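Local coordinates for SusD superfamily protein (Bacteroides vulgatus, PDB 3MYV), which probably binds polysaccharide at the cell surface, as an outer-membrane lipoprotein of the SusD family that would pass glycans on for uptake, at residues 166-171 against 201-206; 211-216 against 335-340; 362-367 against 384-389; 437-440 against 444-447. One frame throughout, in Å; residues are numbered along the deposited sequence. Where two conformers were deposited one is given.

Contact 1: 166-171 against 201-206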
# COMPACT_ATOMS: atom_id res chain seq x y z
N PHE A 166 8.15 -13.72 -10.28
CA PHE A 166 6.95 -14.47 -9.97
C PHE A 166 5.70 -13.59 -9.82
O PHE A 166 4.63 -13.92 -10.36
CB PHE A 166 7.13 -15.26 -8.66
CG PHE A 166 5.84 -15.81 -8.11
CD1 PHE A 166 5.23 -16.89 -8.72
CD2 PHE A 166 5.27 -15.26 -6.99
CE1 PHE A 166 4.02 -17.38 -8.25
CE2 PHE A 166 4.07 -15.77 -6.48
CZ PHE A 166 3.46 -16.83 -7.11
N ILE A 167 5.82 -12.51 -9.07
CA ILE A 167 4.71 -11.58 -8.84
C ILE A 167 4.16 -11.03 -10.16
O ILE A 167 2.95 -11.00 -10.39
CB ILE A 167 5.17 -10.42 -7.89
CG1 ILE A 167 5.35 -10.94 -6.47
CG2 ILE A 167 4.17 -9.28 -7.90
CD1 ILE A 167 6.39 -10.09 -5.62
N ILE A 168 5.05 -10.60 -11.05
CA ILE A 168 4.61 -9.98 -12.30
C ILE A 168 3.92 -10.99 -13.24
O ILE A 168 2.83 -10.73 -13.77
CB ILE A 168 5.78 -9.23 -12.99
CG1 ILE A 168 6.12 -7.96 -12.18
CG2 ILE A 168 5.39 -8.88 -14.45
CD1 ILE A 168 7.54 -7.41 -12.40
N GLU A 169 4.52 -12.17 -13.39
CA GLU A 169 3.96 -13.24 -14.22
C GLU A 169 2.60 -13.67 -13.69
O GLU A 169 1.68 -13.92 -14.47
CB GLU A 169 4.87 -14.47 -14.23
CG GLU A 169 5.90 -14.48 -15.32
CD GLU A 169 6.77 -15.75 -15.31
OE1 GLU A 169 6.27 -16.85 -14.94
OE2 GLU A 169 7.97 -15.63 -15.66
N THR A 170 2.51 -13.79 -12.38
CA THR A 170 1.26 -14.15 -11.72
C THR A 170 0.16 -13.13 -11.99
O THR A 170 -0.97 -13.48 -12.36
CB THR A 170 1.50 -14.30 -10.22
OG1 THR A 170 2.41 -15.37 -10.03
CG2 THR A 170 0.19 -14.61 -9.51
N LEU A 171 0.48 -11.86 -11.81
CA LEU A 171 -0.51 -10.81 -11.97
C LEU A 171 -0.85 -10.60 -13.46
O LEU A 171 -2.02 -10.40 -13.77
CB LEU A 171 -0.00 -9.55 -11.27
CG LEU A 171 -0.94 -8.49 -10.73
CD1 LEU A 171 -2.19 -9.02 -10.06
CD2 LEU A 171 -0.07 -7.61 -9.81
N LEU A 201 6.35 -0.37 -11.92
CA LEU A 201 7.08 0.85 -11.53
C LEU A 201 8.14 0.57 -10.48
O LEU A 201 9.31 0.99 -10.61
CB LEU A 201 6.09 1.93 -11.02
CG LEU A 201 6.65 3.33 -10.72
CD1 LEU A 201 6.94 4.05 -12.04
CD2 LEU A 201 5.70 4.18 -9.82
N TYR A 202 7.75 -0.18 -9.44
CA TYR A 202 8.69 -0.62 -8.43
C TYR A 202 9.82 -1.48 -9.02
O TYR A 202 10.92 -1.50 -8.49
CB TYR A 202 8.00 -1.42 -7.34
CG TYR A 202 7.36 -0.63 -6.20
CD1 TYR A 202 6.32 0.25 -6.43
CD2 TYR A 202 7.77 -0.83 -4.90
CE1 TYR A 202 5.73 0.94 -5.39
CE2 TYR A 202 7.17 -0.18 -3.85
CZ TYR A 202 6.15 0.70 -4.10
OH TYR A 202 5.58 1.37 -3.06
N HIS A 203 9.51 -2.20 -10.10
CA HIS A 203 10.47 -3.06 -10.80
C HIS A 203 11.33 -2.32 -11.85
O HIS A 203 12.17 -2.94 -12.52
CB HIS A 203 9.72 -4.23 -11.43
CG HIS A 203 10.61 -5.39 -11.80
ND1 HIS A 203 10.65 -5.91 -13.08
CD2 HIS A 203 11.45 -6.14 -11.06
CE1 HIS A 203 11.50 -6.93 -13.11
NE2 HIS A 203 11.99 -7.09 -11.89
N ASP A 204 11.18 -1.00 -11.95
CA ASP A 204 11.87 -0.16 -12.96
C ASP A 204 11.46 -0.47 -14.41
O ASP A 204 12.19 -0.13 -15.35
CB ASP A 204 13.41 -0.26 -12.84
CG ASP A 204 14.11 1.11 -12.77
OD1 ASP A 204 13.46 2.17 -12.91
OD2 ASP A 204 15.34 1.12 -12.55
N ASP A 205 10.31 -1.11 -14.60
CA ASP A 205 9.79 -1.37 -15.94
C ASP A 205 8.95 -0.13 -16.31
O ASP A 205 7.73 -0.20 -16.39
CB ASP A 205 8.92 -2.62 -15.99
CG ASP A 205 9.67 -3.91 -15.71
OD1 ASP A 205 10.81 -4.11 -16.20
OD2 ASP A 205 9.07 -4.75 -15.00
N ASN A 206 9.60 0.99 -16.53
CA ASN A 206 8.90 2.26 -16.73
C ASN A 206 8.00 2.29 -17.95
O ASN A 206 6.91 2.80 -17.87
CB ASN A 206 9.90 3.42 -16.74
CG ASN A 206 10.61 3.54 -15.40
OD1 ASN A 206 11.83 3.48 -15.31
ND2 ASN A 206 9.82 3.64 -14.35

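Contact 2: 211-216 against 335-340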
# COMPACT_ATOMS: atom_id res chain seq x y z
N ASP A 211 2.59 2.42 -19.99
CA ASP A 211 1.62 1.96 -20.99
C ASP A 211 0.37 1.38 -20.31
O ASP A 211 -0.75 1.60 -20.76
CB ASP A 211 2.23 0.91 -21.91
CG ASP A 211 3.24 1.46 -22.88
OD1 ASP A 211 3.31 2.68 -23.08
OD2 ASP A 211 3.98 0.63 -23.45
N LEU A 212 0.58 0.62 -19.23
CA LEU A 212 -0.54 0.03 -18.49
C LEU A 212 -1.34 1.10 -17.77
O LEU A 212 -2.58 1.10 -17.81
CB LEU A 212 -0.05 -1.04 -17.50
CG LEU A 212 -1.15 -1.75 -16.67
CD1 LEU A 212 -2.29 -2.28 -17.54
CD2 LEU A 212 -0.56 -2.89 -15.86
N ALA A 213 -0.64 2.02 -17.10
CA ALA A 213 -1.33 3.08 -16.32
C ALA A 213 -2.15 3.94 -17.27
O ALA A 213 -3.30 4.27 -17.00
CB ALA A 213 -0.33 3.96 -15.53
N ASP A 214 -1.56 4.28 -18.41
CA ASP A 214 -2.24 5.06 -19.45
C ASP A 214 -3.50 4.35 -19.95
O ASP A 214 -4.56 4.97 -20.08
CB ASP A 214 -1.25 5.31 -20.60
CG ASP A 214 -1.88 6.06 -21.77
OD1 ASP A 214 -2.26 7.24 -21.62
OD2 ASP A 214 -2.01 5.43 -22.82
N GLN A 215 -3.41 3.04 -20.24
CA GLN A 215 -4.55 2.35 -20.82
C GLN A 215 -5.64 2.17 -19.78
O GLN A 215 -6.83 2.20 -20.12
CB GLN A 215 -4.15 0.97 -21.39
CG GLN A 215 -5.27 0.33 -22.22
CD GLN A 215 -5.66 1.19 -23.42
OE1 GLN A 215 -4.82 1.51 -24.26
NE2 GLN A 215 -6.93 1.57 -23.49
N LEU A 216 -5.23 1.96 -18.53
CA LEU A 216 -6.17 1.77 -17.42
C LEU A 216 -6.97 3.06 -17.21
O LEU A 216 -8.20 3.01 -16.97
CB LEU A 216 -5.40 1.37 -16.14
CG LEU A 216 -6.19 1.09 -14.86
CD1 LEU A 216 -7.23 0.03 -15.10
CD2 LEU A 216 -5.24 0.66 -13.69
N SER A 335 -6.33 7.89 -8.43
CA SER A 335 -5.29 8.92 -8.35
C SER A 335 -3.88 8.32 -8.37
O SER A 335 -2.97 8.86 -9.00
CB SER A 335 -5.47 9.82 -7.13
OG SER A 335 -6.66 10.62 -7.19
N GLU A 336 -3.67 7.17 -7.72
CA GLU A 336 -2.35 6.54 -7.78
C GLU A 336 -1.93 6.24 -9.21
O GLU A 336 -0.76 6.45 -9.56
CB GLU A 336 -2.26 5.25 -6.95
CG GLU A 336 -0.84 4.70 -6.90
CD GLU A 336 -0.73 3.28 -6.33
OE1 GLU A 336 -1.72 2.78 -5.78
OE2 GLU A 336 0.38 2.70 -6.41
N VAL A 337 -2.85 5.74 -10.02
CA VAL A 337 -2.55 5.37 -11.39
C VAL A 337 -2.10 6.60 -12.21
O VAL A 337 -1.14 6.52 -12.98
CB VAL A 337 -3.74 4.67 -12.06
CG1 VAL A 337 -3.36 4.27 -13.51
CG2 VAL A 337 -4.19 3.45 -11.25
N TYR A 338 -2.78 7.72 -12.01
CA TYR A 338 -2.34 8.98 -12.61
C TYR A 338 -0.90 9.30 -12.21
O TYR A 338 -0.07 9.67 -13.04
CB TYR A 338 -3.28 10.13 -12.22
CG TYR A 338 -4.56 10.21 -13.05
CD1 TYR A 338 -5.61 9.31 -12.87
CD2 TYR A 338 -4.73 11.21 -14.00
CE1 TYR A 338 -6.79 9.41 -13.63
CE2 TYR A 338 -5.88 11.30 -14.78
CZ TYR A 338 -6.90 10.40 -14.59
OH TYR A 338 -8.05 10.50 -15.34
N LEU A 339 -0.59 9.16 -10.92
CA LEU A 339 0.77 9.43 -10.45
C LEU A 339 1.78 8.40 -10.95
O LEU A 339 2.92 8.77 -11.20
CB LEU A 339 0.82 9.56 -8.93
CG LEU A 339 0.07 10.78 -8.41
CD1 LEU A 339 -0.13 10.71 -6.91
CD2 LEU A 339 0.75 12.10 -8.81
N ILE A 340 1.38 7.13 -11.12
CA ILE A 340 2.28 6.12 -11.74
C ILE A 340 2.60 6.53 -13.21
O ILE A 340 3.76 6.52 -13.64
CB ILE A 340 1.66 4.69 -11.70
CG1 ILE A 340 1.55 4.20 -10.23
CG2 ILE A 340 2.47 3.74 -12.63
CD1 ILE A 340 0.69 2.95 -10.02

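Contact 3: 362-367 against 384-389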
# COMPACT_ATOMS: atom_id res chain seq x y z
N GLU A 362 -3.54 16.88 -14.14
CA GLU A 362 -4.90 16.53 -13.72
C GLU A 362 -5.02 16.42 -12.22
O GLU A 362 -6.01 16.89 -11.62
CB GLU A 362 -5.35 15.23 -14.35
CG GLU A 362 -6.84 15.06 -14.28
CD GLU A 362 -7.54 15.74 -15.42
OE1 GLU A 362 -7.09 15.56 -16.56
OE2 GLU A 362 -8.57 16.42 -15.16
N ILE A 363 -4.00 15.84 -11.58
CA ILE A 363 -4.02 15.66 -10.13
C ILE A 363 -3.70 16.99 -9.42
O ILE A 363 -4.31 17.35 -8.39
CB ILE A 363 -3.03 14.55 -9.69
CG1 ILE A 363 -3.45 13.21 -10.33
CG2 ILE A 363 -2.91 14.47 -8.14
CD1 ILE A 363 -4.87 12.70 -9.95
N VAL A 364 -2.73 17.73 -9.97
CA VAL A 364 -2.34 19.02 -9.40
C VAL A 364 -3.52 19.96 -9.38
O VAL A 364 -3.79 20.62 -8.38
CB VAL A 364 -1.15 19.60 -10.17
CG1 VAL A 364 -0.90 21.09 -9.82
CG2 VAL A 364 0.09 18.72 -9.88
N LYS A 365 -4.24 20.02 -10.50
CA LYS A 365 -5.34 20.96 -10.66
C LYS A 365 -6.59 20.53 -9.92
O LYS A 365 -7.40 21.38 -9.53
CB LYS A 365 -5.63 21.19 -12.15
CG LYS A 365 -4.47 21.90 -12.82
CD LYS A 365 -4.65 22.02 -14.35
CE LYS A 365 -3.46 22.77 -14.95
NZ LYS A 365 -3.59 22.91 -16.44
N ARG A 366 -6.79 19.23 -9.76
CA ARG A 366 -7.90 18.77 -8.92
C ARG A 366 -7.64 19.23 -7.48
O ARG A 366 -8.56 19.61 -6.78
CB ARG A 366 -8.07 17.24 -8.97
CG ARG A 366 -9.34 16.73 -8.27
CD ARG A 366 -9.13 16.45 -6.79
NE ARG A 366 -8.03 15.51 -6.55
CZ ARG A 366 -8.09 14.18 -6.72
NH1 ARG A 366 -9.22 13.57 -7.12
NH2 ARG A 366 -7.01 13.44 -6.46
N GLY A 367 -6.39 19.16 -7.05
CA GLY A 367 -6.01 19.64 -5.72
C GLY A 367 -6.25 21.14 -5.55
O GLY A 367 -6.89 21.55 -4.59
N LEU A 384 7.20 13.18 -6.99
CA LEU A 384 7.21 12.60 -5.65
C LEU A 384 6.56 13.54 -4.64
O LEU A 384 5.88 13.06 -3.74
CB LEU A 384 8.59 12.20 -5.18
CG LEU A 384 9.32 11.16 -6.06
CD1 LEU A 384 10.74 10.92 -5.56
CD2 LEU A 384 8.57 9.87 -6.12
N ASP A 385 6.77 14.86 -4.79
CA ASP A 385 6.07 15.85 -3.95
C ASP A 385 4.56 15.76 -4.17
O ASP A 385 3.80 15.91 -3.23
CB ASP A 385 6.52 17.29 -4.24
CG ASP A 385 7.94 17.59 -3.74
OD1 ASP A 385 8.47 16.86 -2.88
OD2 ASP A 385 8.49 18.60 -4.20
N GLU A 386 4.12 15.48 -5.39
CA GLU A 386 2.68 15.32 -5.65
C GLU A 386 2.14 14.07 -4.95
O GLU A 386 1.06 14.09 -4.35
CB GLU A 386 2.34 15.33 -7.14
CG GLU A 386 0.87 15.67 -7.44
CD GLU A 386 0.44 17.03 -6.90
OE1 GLU A 386 1.30 17.93 -6.75
OE2 GLU A 386 -0.76 17.21 -6.67
N ARG A 387 2.92 12.98 -5.01
CA ARG A 387 2.60 11.77 -4.27
C ARG A 387 2.51 12.03 -2.77
O ARG A 387 1.59 11.54 -2.13
CB ARG A 387 3.64 10.67 -4.50
CG ARG A 387 3.59 10.00 -5.87
CD ARG A 387 4.79 9.06 -6.01
NE ARG A 387 4.61 8.08 -7.08
CZ ARG A 387 3.87 6.98 -6.98
NH1 ARG A 387 3.24 6.65 -5.84
NH2 ARG A 387 3.76 6.17 -8.03
N SER A 388 3.46 12.79 -2.23
CA SER A 388 3.43 13.17 -0.82
C SER A 388 2.07 13.80 -0.45
O SER A 388 1.43 13.41 0.53
CB SER A 388 4.53 14.18 -0.54
OG SER A 388 4.40 14.71 0.74
N LYS A 389 1.67 14.79 -1.25
CA LYS A 389 0.42 15.53 -1.04
C LYS A 389 -0.80 14.63 -1.13
O LYS A 389 -1.69 14.66 -0.26
CB LYS A 389 0.27 16.64 -2.09
CG LYS A 389 1.24 17.82 -1.96
CD LYS A 389 0.99 18.87 -3.04
CE LYS A 389 2.17 19.86 -3.13
NZ LYS A 389 1.86 21.12 -3.89

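Contact 4: 437-440 against 444-447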
# COMPACT_ATOMS: atom_id res chain seq x y z
N ASP A 437 11.94 -17.14 15.22
CA ASP A 437 11.43 -18.51 15.18
C ASP A 437 11.57 -19.23 13.85
O ASP A 437 11.49 -20.46 13.82
CB ASP A 437 10.01 -18.64 15.76
CG ASP A 437 8.97 -17.94 14.95
OD1 ASP A 437 9.30 -17.23 13.97
OD2 ASP A 437 7.79 -18.09 15.33
N GLN A 438 11.81 -18.48 12.76
CA GLN A 438 12.18 -19.13 11.50
C GLN A 438 13.46 -19.97 11.60
O GLN A 438 13.60 -20.94 10.86
CB GLN A 438 12.32 -18.10 10.36
CG GLN A 438 11.07 -17.28 10.16
CD GLN A 438 9.78 -18.11 10.17
OE1 GLN A 438 8.99 -18.09 11.15
NE2 GLN A 438 9.56 -18.85 9.09
N PHE A 439 14.38 -19.63 12.50
CA PHE A 439 15.65 -20.36 12.61
C PHE A 439 15.56 -21.71 13.34
O PHE A 439 16.53 -22.48 13.34
CB PHE A 439 16.75 -19.44 13.19
CG PHE A 439 16.87 -18.15 12.43
CD1 PHE A 439 17.32 -18.15 11.12
CD2 PHE A 439 16.46 -16.95 12.98
CE1 PHE A 439 17.40 -16.97 10.39
CE2 PHE A 439 16.55 -15.76 12.26
CZ PHE A 439 16.99 -15.78 10.96
N ILE A 440 14.38 -22.01 13.91
CA ILE A 440 14.13 -23.31 14.55
C ILE A 440 14.27 -24.41 13.49
O ILE A 440 15.09 -25.33 13.64
CB ILE A 440 12.73 -23.32 15.23
CG1 ILE A 440 12.70 -22.35 16.42
CG2 ILE A 440 12.33 -24.77 15.68
CD1 ILE A 440 11.33 -22.21 17.10
N GLU A 444 20.19 -22.25 9.04
CA GLU A 444 21.15 -21.64 8.12
C GLU A 444 20.54 -20.52 7.25
O GLU A 444 21.23 -19.91 6.48
CB GLU A 444 21.80 -22.72 7.26
CG GLU A 444 22.46 -23.85 8.06
CD GLU A 444 23.41 -23.35 9.14
OE1 GLU A 444 24.30 -22.52 8.84
OE2 GLU A 444 23.28 -23.80 10.30
N MSE A 445 19.24 -20.25 7.40
CA MSE A 445 18.62 -19.11 6.78
C MSE A 445 19.36 -17.85 7.25
O MSE A 445 19.74 -17.72 8.41
CB MSE A 445 17.13 -19.03 7.13
CG MSE A 445 16.42 -17.83 6.61
SE MSE A 445 14.48 -17.86 6.83
CE MSE A 445 14.07 -19.37 5.70
N GLU A 446 19.57 -16.93 6.32
CA GLU A 446 20.23 -15.67 6.66
C GLU A 446 19.28 -14.67 7.27
O GLU A 446 18.16 -14.53 6.82
CB GLU A 446 20.86 -15.07 5.42
CG GLU A 446 21.84 -16.02 4.80
CD GLU A 446 23.01 -15.33 4.18
OE1 GLU A 446 23.83 -14.79 4.94
OE2 GLU A 446 23.11 -15.35 2.93
N GLN A 447 19.75 -13.98 8.30
CA GLN A 447 19.06 -12.83 8.86
C GLN A 447 19.43 -11.64 7.98
O GLN A 447 20.49 -11.64 7.33
CB GLN A 447 19.47 -12.61 10.32
CG GLN A 447 18.80 -11.44 11.04
CD GLN A 447 17.32 -11.45 10.97
OE1 GLN A 447 16.73 -10.89 10.03
NE2 GLN A 447 16.67 -12.13 11.94

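Contact 1: 166-171 against 201-206
The imidazole of H203 takes the methyl end of I168 over one face and the carboxylate of D205 at its edge. On the face, I168 CD1 sits 3.9 Å from the ring centroid and 28° off the ring normal, a CH-pi contact shifted toward ND1, which is 3.5 Å from the same I168 CD1. At the edge, H203 ND1 donates to D205 OD2 over 2.7 Å, nearly straight at 168°. The acceptor lies in the ring plane, whereas the donor stands above the plane of the carboxylate. CG anti to its own nitrogen (chi1 -162°) sets the ring facing I168 of helix 160-177. D204 ends helix 189-202 in a Schellman motif, and the turn brings D205 round beside the ring. Y132 and Y164 also meet the imidazole. The contact joins helix 160-177 to the turn between helices 189-202 and 206-223, in the TPR-like part of the SusD fold. Replacing H203 with an alanine would probably leave the D205 carboxylate without its N-H partner and I168 CD1 without the ring it rests on. Because D205 holds ND1 as a donor, the carboxylate fixes the ring's rotation and would tend to stabilise a protonated imidazole.

Contact 2: 211-216 against 335-340
V337 and A213 make the tight centre of this contact, where the small alanine lets the two helices come together. V337 CG1 lies 3.7 Å from A213 CB and 3.5 Å from the backbone A213 O, so one methyl covers both the side chain and the carbonyl of the same residue. That methyl stands anti to the nitrogen of V337 (chi1 -179°), which leaves CG2 to face the next turn of helix 206-223. There the grip slackens: V337 CG2 meets L216 CD2 at 3.9 Å, the two side chains crossing at about a right angle, and one turn along helix 334-348, I340 CG2 touches A213 CB at 4.0 Å. The short axes approach to 8.8 Å at a crossing angle of -138°, a steeply inclined, roughly antiparallel helix pair. No hydrogen bond spans it. Both helices belong to the TPR-like helical scaffold of the SusD family, and this pairing brings together elements more than a hundred residues apart in sequence. L216 is also covered by Y190 and R193 of helix 189-202, while V337 packs on I217. On the far side of helix 206-223 the character changes. Q215 turns to solvent and its NE2 bonds D219, D211 forms a salt bridge with R207, and the buried D214 holds K218 through OD2 and the hydroxyl of Y359 through OD1.

Contact 3: 362-367 against 384-389
The bent side chain of E386 lays its carboxylate against V364 and I363, apolar residues of helix 350-367. E386 leaves its helix with CG anti to the backbone nitrogen (chi1 -159°), then folds at chi2 (59°), so that its side chain crosses that of V364 at about a right angle. V364 CG2 lies 3.4 Å from E386 CD and equally 3.4 Å from E386 OE1, a snug fit of methyl against carboxylate. This methyl is the branch of V364 set beside its own nitrogen and anti to the carbonyl carbon. From I363 the shorter branch does the touching: CG2 comes 3.8 Å from E386 OE2, while CG1 and CD1 lead away toward Y338. The buried charge is met from outside the pair, OE2 by a salt bridge to R295 and OE1 by another to R382 one turn back. An alanine in place of E386 would probably leave R295 and R382 without this shared carboxylate and open a gap beside V364 CG2. Around the pair, helix 334-348 packs against both helices, with L339 on E386 and Y338 on I363, while helix 281-288 covers helix 380-391 at S388 and K389.

Contact 4: 437-440 against 444-447
F439 lies across the chain that returns as M445-Q447: a short, weakly bonded helical turn, about 438-440, near the C-terminus of this SusD-family protein is followed by a loop that runs back past it, and only three residues separate the two segments. Apolar contact comes first. F439 CE1 rests 3.9 Å from M445 CB, the ring and the selenomethionine chain crossing at about a right angle. The chain of M445 starts anti to its nitrogen (chi1 176°) and runs on extended (chi2 171°), which carries SE past the ring to Q438 CB, 4.1 Å away; the bend at the last torsion only turns the terminal CE. Q438 and F439 are thus both touched by this one residue. One backbone oxygen also comes close to the ring. The M445 carbonyl oxygen lies 3.2 Å from F439 CE1, in an oblique position, and it also accepts a hydrogen bond from K453, whose side chain touches F439 as well. A third kind of approach is amide against ring. Q447 puts its NE2 at the rim of the phenyl, with the amide plane turned 75° from that of the ring. The other end of this amide is fixed by a hydrogen bond from the backbone N of I434 to OE1, and P67 and P433 pack against the same side chain. No hydrogen bond joins the two segments; the F439 ring packs against both side chains and backbone of 445-447. At the ring edge, Q447 NE2 stands 3.6 Å from F439 CE2, near the plane of the phenyl.

Contacts 1, 2 and 3 run through one continuous helical body, while contact 4 stands apart on the surface. Contact 2 links its neighbours, its centre lying about 14 Å from those of contacts 1 and 3. Toward contact 1, L201 CD2 packs on I340 CG1 at 4.2 Å. Toward contact 3, S335 OG and R366 NH2 are 2.9 Å apart, probably hydrogen-bonded, and L339 CD2 meets E386 CG at 3.8 Å. Contacts 1 and 3 (centres about 24 Å apart) also touch: L201 CD2 packs on R387 NH2 at 3.3 Å. Contact 4 is across the chain's centre from contacts 2 and 3, with nearest atoms about 27 Å from either. The sodium ion is bound outside these segments, by N254, S255, D258, P260 and L325.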